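Local coordinates for protein putative DD-carboxypeptidase TP_0574 (Treponema pallidum, PDB 1O75) that has zinc-stimulated carboxypeptidase activity, binds penicillin, and is possibly a D,D-carboxypeptidase that lowers peptidoglycan cross-linking, at residues B[356-368]-B[372-384]. The protein carries 2 engineered substitutions. Sequence-based numbering, arbitrary orientation.
Sequences ETLMDAAVDVFAD and KLVSDQAVSLGQN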
loop_
_atom_site.group_PDB
_atom_site.type_symbol
_atom_site.label_atom_id
_atom_site.label_comp_id
_atom_site.label_asym_id
_atom_site.label_seq_id
_atom_site.Cartn_x
_atom_site.Cartn_y
_atom_site.Cartn_z
ATOM N N GLU B 356 2.478 -29.874 -17.939
ATOM C CA GLU B 356 3.479 -29.729 -16.892
ATOM C C GLU B 356 3.761 -28.257 -16.621
ATOM O O GLU B 356 3.979 -27.859 -15.479
ATOM C CB GLU B 356 4.785 -30.415 -17.290
ATOM C CG GLU B 356 5.928 -30.121 -16.322
ATOM C CD GLU B 356 7.255 -30.715 -16.759
ATOM O OE1 GLU B 356 7.709 -30.415 -17.887
ATOM O OE2 GLU B 356 7.849 -31.481 -15.968
ATOM N N THR B 357 3.763 -27.459 -17.682
ATOM C CA THR B 357 4.031 -26.031 -17.565
ATOM C C THR B 357 2.996 -25.327 -16.679
ATOM O O THR B 357 3.291 -24.302 -16.060
ATOM C CB THR B 357 4.063 -25.369 -18.965
ATOM O OG1 THR B 357 4.512 -24.012 -18.855
ATOM C CG2 THR B 357 2.693 -25.377 -19.583
ATOM N N LEU B 358 1.789 -25.888 -16.604
ATOM C CA LEU B 358 0.725 -25.297 -15.789
ATOM C C LEU B 358 0.600 -25.931 -14.404
ATOM O O LEU B 358 -0.415 -25.769 -13.725
ATOM C CB LEU B 358 -0.618 -25.384 -16.527
ATOM C CG LEU B 358 -0.688 -24.644 -17.867
ATOM C CD1 LEU B 358 -2.074 -24.788 -18.464
ATOM C CD2 LEU B 358 -0.351 -23.171 -17.667
ATOM N N MET B 359 1.641 -26.647 -13.986
ATOM C CA MET B 359 1.660 -27.293 -12.676
ATOM C C MET B 359 1.802 -26.240 -11.588
ATOM O O MET B 359 2.636 -25.340 -11.691
ATOM C CB MET B 359 2.840 -28.271 -12.571
ATOM C CG MET B 359 2.763 -29.497 -13.482
ATOM S SD MET B 359 1.526 -30.709 -12.954
ATOM C CE MET B 359 2.420 -31.518 -11.611
ATOM N N ASP B 360 0.992 -26.350 -10.543
ATOM C CA ASP B 360 1.060 -25.395 -9.446
ATOM C C ASP B 360 0.860 -23.952 -9.928
ATOM O O ASP B 360 1.285 -23.008 -9.263
ATOM C CB ASP B 360 2.414 -25.514 -8.737
ATOM C CG ASP B 360 2.598 -26.852 -8.035
ATOM O OD1 ASP B 360 2.097 -27.004 -6.896
ATOM O OD2 ASP B 360 3.241 -27.753 -8.626
ATOM N N ALA B 361 0.224 -23.784 -11.084
ATOM C CA ALA B 361 -0.029 -22.451 -11.612
ATOM C C ALA B 361 -1.193 -21.817 -10.861
ATOM O O ALA B 361 -2.037 -22.516 -10.298
ATOM C CB ALA B 361 -0.344 -22.522 -13.090
ATOM N N ALA B 362 -1.230 -20.489 -10.847
ATOM C CA ALA B 362 -2.293 -19.764 -10.165
ATOM C C ALA B 362 -2.602 -18.486 -10.937
ATOM O O ALA B 362 -1.798 -18.043 -11.764
ATOM C CB ALA B 362 -1.868 -19.429 -8.743
ATOM N N VAL B 363 -3.765 -17.895 -10.683
ATOM C CA VAL B 363 -4.120 -16.674 -11.385
ATOM C C VAL B 363 -4.822 -15.638 -10.521
ATOM O O VAL B 363 -5.364 -15.943 -9.455
ATOM C CB VAL B 363 -5.058 -16.954 -12.588
ATOM C CG1 VAL B 363 -4.476 -18.037 -13.481
ATOM C CG2 VAL B 363 -6.441 -17.350 -12.081
ATOM N N ASP B 364 -4.778 -14.402 -10.998
ATOM C CA ASP B 364 -5.472 -13.286 -10.376
ATOM C C ASP B 364 -6.317 -12.797 -11.549
ATOM O O ASP B 364 -5.956 -13.031 -12.706
ATOM C CB ASP B 364 -4.523 -12.151 -9.950
ATOM C CG ASP B 364 -3.637 -12.515 -8.771
ATOM O OD1 ASP B 364 -4.023 -13.364 -7.942
ATOM O OD2 ASP B 364 -2.543 -11.923 -8.667
ATOM N N VAL B 365 -7.443 -12.156 -11.271
ATOM C CA VAL B 365 -8.269 -11.625 -12.344
ATOM C C VAL B 365 -8.865 -10.333 -11.835
ATOM O O VAL B 365 -9.477 -10.308 -10.766
ATOM C CB VAL B 365 -9.411 -12.569 -12.740
ATOM C CG1 VAL B 365 -10.228 -11.926 -13.859
ATOM C CG2 VAL B 365 -8.848 -13.917 -13.193
ATOM N N PHE B 366 -8.675 -9.258 -12.592
ATOM C CA PHE B 366 -9.190 -7.967 -12.182
ATOM C C PHE B 366 -9.388 -7.035 -13.360
ATOM O O PHE B 366 -8.619 -7.071 -14.322
ATOM C CB PHE B 366 -8.234 -7.331 -11.161
ATOM C CG PHE B 366 -6.831 -7.135 -11.674
ATOM C CD1 PHE B 366 -6.480 -5.981 -12.373
ATOM C CD2 PHE B 366 -5.858 -8.107 -11.460
ATOM C CE1 PHE B 366 -5.176 -5.798 -12.851
ATOM C CE2 PHE B 366 -4.554 -7.935 -11.932
ATOM C CZ PHE B 366 -4.213 -6.777 -12.629
ATOM N N ALA B 367 -10.431 -6.212 -13.291
ATOM C CA ALA B 367 -10.703 -5.251 -14.352
ATOM C C ALA B 367 -9.725 -4.101 -14.147
ATOM O O ALA B 367 -9.417 -3.741 -13.012
ATOM C CB ALA B 367 -12.133 -4.762 -14.267
ATOM N N ASP B 368 -9.238 -3.542 -15.252
ATOM C CA ASP B 368 -8.257 -2.453 -15.248
ATOM C C ASP B 368 -7.980 -1.780 -13.898
ATOM O O ASP B 368 -6.982 -2.098 -13.243
ATOM C CB ASP B 368 -8.633 -1.396 -16.302
ATOM C CG ASP B 368 -8.699 -1.974 -17.725
ATOM O OD1 ASP B 368 -7.873 -2.855 -18.066
ATOM O OD2 ASP B 368 -9.575 -1.538 -18.512
ATOM N N LYS B 372 -9.561 -7.015 -7.225
ATOM C CA LYS B 372 -9.495 -8.352 -7.809
ATOM C C LYS B 372 -10.775 -9.138 -7.595
ATOM O O LYS B 372 -11.352 -9.112 -6.506
ATOM C CB LYS B 372 -8.331 -9.149 -7.204
ATOM C CG LYS B 372 -6.949 -8.668 -7.610
ATOM C CD LYS B 372 -5.862 -9.429 -6.861
ATOM C CE LYS B 372 -4.476 -8.895 -7.217
ATOM N NZ LYS B 372 -3.401 -9.511 -6.376
ATOM N N LEU B 373 -11.219 -9.832 -8.639
ATOM C CA LEU B 373 -12.412 -10.668 -8.540
ATOM C C LEU B 373 -11.924 -12.052 -8.147
ATOM O O LEU B 373 -12.602 -12.795 -7.444
ATOM C CB LEU B 373 -13.136 -10.758 -9.883
ATOM C CG LEU B 373 -13.585 -9.472 -10.582
ATOM C CD1 LEU B 373 -14.562 -9.852 -11.684
ATOM C CD2 LEU B 373 -14.256 -8.516 -9.597
ATOM N N VAL B 374 -10.722 -12.376 -8.610
ATOM C CA VAL B 374 -10.088 -13.663 -8.357
ATOM C C VAL B 374 -8.677 -13.427 -7.814
ATOM O O VAL B 374 -7.885 -12.714 -8.428
ATOM C CB VAL B 374 -10.004 -14.475 -9.677
ATOM C CG1 VAL B 374 -9.227 -15.751 -9.470
ATOM C CG2 VAL B 374 -11.409 -14.777 -10.189
ATOM N N SER B 375 -8.368 -14.010 -6.660
ATOM C CA SER B 375 -7.044 -13.863 -6.064
ATOM C C SER B 375 -6.357 -15.193 -5.841
ATOM O O SER B 375 -6.861 -16.045 -5.110
ATOM C CB SER B 375 -7.114 -13.138 -4.723
ATOM O OG SER B 375 -7.222 -11.742 -4.901
ATOM N N ASP B 376 -5.204 -15.357 -6.481
ATOM C CA ASP B 376 -4.398 -16.562 -6.353
ATOM C C ASP B 376 -5.193 -17.863 -6.421
ATOM O O ASP B 376 -5.078 -18.712 -5.543
ATOM C CB ASP B 376 -3.630 -16.508 -5.037
ATOM C CG ASP B 376 -2.444 -17.433 -5.028
ATOM O OD1 ASP B 376 -1.711 -17.437 -6.040
ATOM O OD2 ASP B 376 -2.241 -18.140 -4.016
ATOM N N GLN B 377 -5.997 -18.017 -7.464
ATOM C CA GLN B 377 -6.796 -19.228 -7.625
ATOM C C GLN B 377 -6.054 -20.268 -8.443
ATOM O O GLN B 377 -5.654 -20.003 -9.578
ATOM C CB GLN B 377 -8.133 -18.911 -8.305
ATOM C CG GLN B 377 -9.132 -18.242 -7.395
ATOM C CD GLN B 377 -9.369 -19.040 -6.133
ATOM O OE1 GLN B 377 -9.778 -20.203 -6.185
ATOM N NE2 GLN B 377 -9.110 -18.421 -4.987
ATOM N N ALA B 378 -5.872 -21.450 -7.858
ATOM C CA ALA B 378 -5.180 -22.539 -8.535
ATOM C C ALA B 378 -5.877 -22.802 -9.857
ATOM O O ALA B 378 -7.097 -22.672 -9.962
ATOM C CB ALA B 378 -5.198 -23.790 -7.673
ATOM N N VAL B 379 -5.105 -23.169 -10.868
ATOM C CA VAL B 379 -5.671 -23.426 -12.182
ATOM C C VAL B 379 -4.924 -24.516 -12.939
ATOM O O VAL B 379 -3.763 -24.820 -12.645
ATOM C CB VAL B 379 -5.696 -22.122 -13.018
ATOM C CG1 VAL B 379 -5.662 -22.432 -14.499
ATOM C CG2 VAL B 379 -6.946 -21.332 -12.689
ATOM N N SER B 380 -5.616 -25.103 -13.911
ATOM C CA SER B 380 -5.062 -26.159 -14.748
ATOM C C SER B 380 -5.447 -25.888 -16.196
ATOM O O SER B 380 -6.175 -24.937 -16.492
ATOM C CB SER B 380 -5.614 -27.520 -14.318
ATOM O OG SER B 380 -5.393 -27.735 -12.934
ATOM N N LEU B 381 -4.953 -26.730 -17.097
ATOM C CA LEU B 381 -5.235 -26.595 -18.519
ATOM C C LEU B 381 -6.711 -26.894 -18.811
ATOM O O LEU B 381 -7.320 -27.760 -18.175
ATOM C CB LEU B 381 -4.322 -27.546 -19.300
ATOM C CG LEU B 381 -4.359 -27.558 -20.827
ATOM C CD1 LEU B 381 -4.077 -26.168 -21.389
ATOM C CD2 LEU B 381 -3.324 -28.556 -21.320
ATOM N N GLY B 382 -7.288 -26.165 -19.764
ATOM C CA GLY B 382 -8.683 -26.378 -20.118
ATOM C C GLY B 382 -9.656 -25.323 -19.609
ATOM O O GLY B 382 -9.490 -24.130 -19.861
ATOM N N GLN B 383 -10.683 -25.767 -18.891
ATOM C CA GLN B 383 -11.689 -24.857 -18.354
ATOM C C GLN B 383 -11.623 -24.801 -16.829
ATOM O O GLN B 383 -11.416 -25.818 -16.167
ATOM C CB GLN B 383 -13.082 -25.298 -18.808
ATOM C CG GLN B 383 -13.249 -25.323 -20.324
ATOM C CD GLN B 383 -14.613 -25.848 -20.758
ATOM O OE1 GLN B 383 -15.650 -25.330 -20.340
ATOM N NE2 GLN B 383 -14.615 -26.877 -21.602
ATOM N N ASN B 384 -11.803 -23.606 -16.276
ATOM C CA ASN B 384 -11.740 -23.413 -14.833
ATOM C C ASN B 384 -12.904 -22.569 -14.314
ATOM O O ASN B 384 -12.945 -21.358 -14.530
ATOM C CB ASN B 384 -10.421 -22.726 -14.472
ATOM C CG ASN B 384 -9.207 -23.469 -15.003
ATOM O OD1 ASN B 384 -8.607 -24.288 -14.302
ATOM N ND2 ASN B 384 -8.846 -23.194 -16.252
#
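V365 and V374 form the tightly packed part of this β-hairpin: their side chains lie side by side and point the same way, with CB of V365 3.7 Å from CB of V374. V363 continues the apolar layer; its CG2 approaches CG1 of V374 and, at 4.1 Å, CG2 of V379. V400 flanks V363 from the neighbouring strand of the same sheet, and L348 on strand 347-351 comes from the other sheet, so this face lies between the two sheets of what looks like a small C-terminal β-sandwich.

Two bulges interrupt the antiparallel pairing of 362-367 with 372-378. In the classic bulge both L373 and V374 face V365, whose carbonyl oxygen accepts two amides: L373 N at 2.8 Å, nearly along the C=O axis, and V374 N in the carbonyl plane on a lone pair. In the G1 bulge D376 and Q377 face V363; Q377 N bonds V363 O, whereas the amide of D376 goes to a side chain, D364 OD1, at 2.7 Å and nearly straight (169°). CG of D364 lies beside its backbone N (chi1 -70°), and OD1 meets the D376 amide nearly along its C-O bond.

The face carrying F366 and K372 is looser, with K372 exposed to solvent. K372 runs extended alongside F366, its CG 4.0 Å from F366 CD2, and its NZ makes only a weak salt bridge to D364 OD2 (3.4 Å). R401 forms salt bridges with both D364 and D376, while long, weak ion pairs link D376 to R88 and K92 of the second subunit. D364 thus holds the D376 amide in the G1 bulge, while R401 probably offsets the repulsion between the two carboxylates.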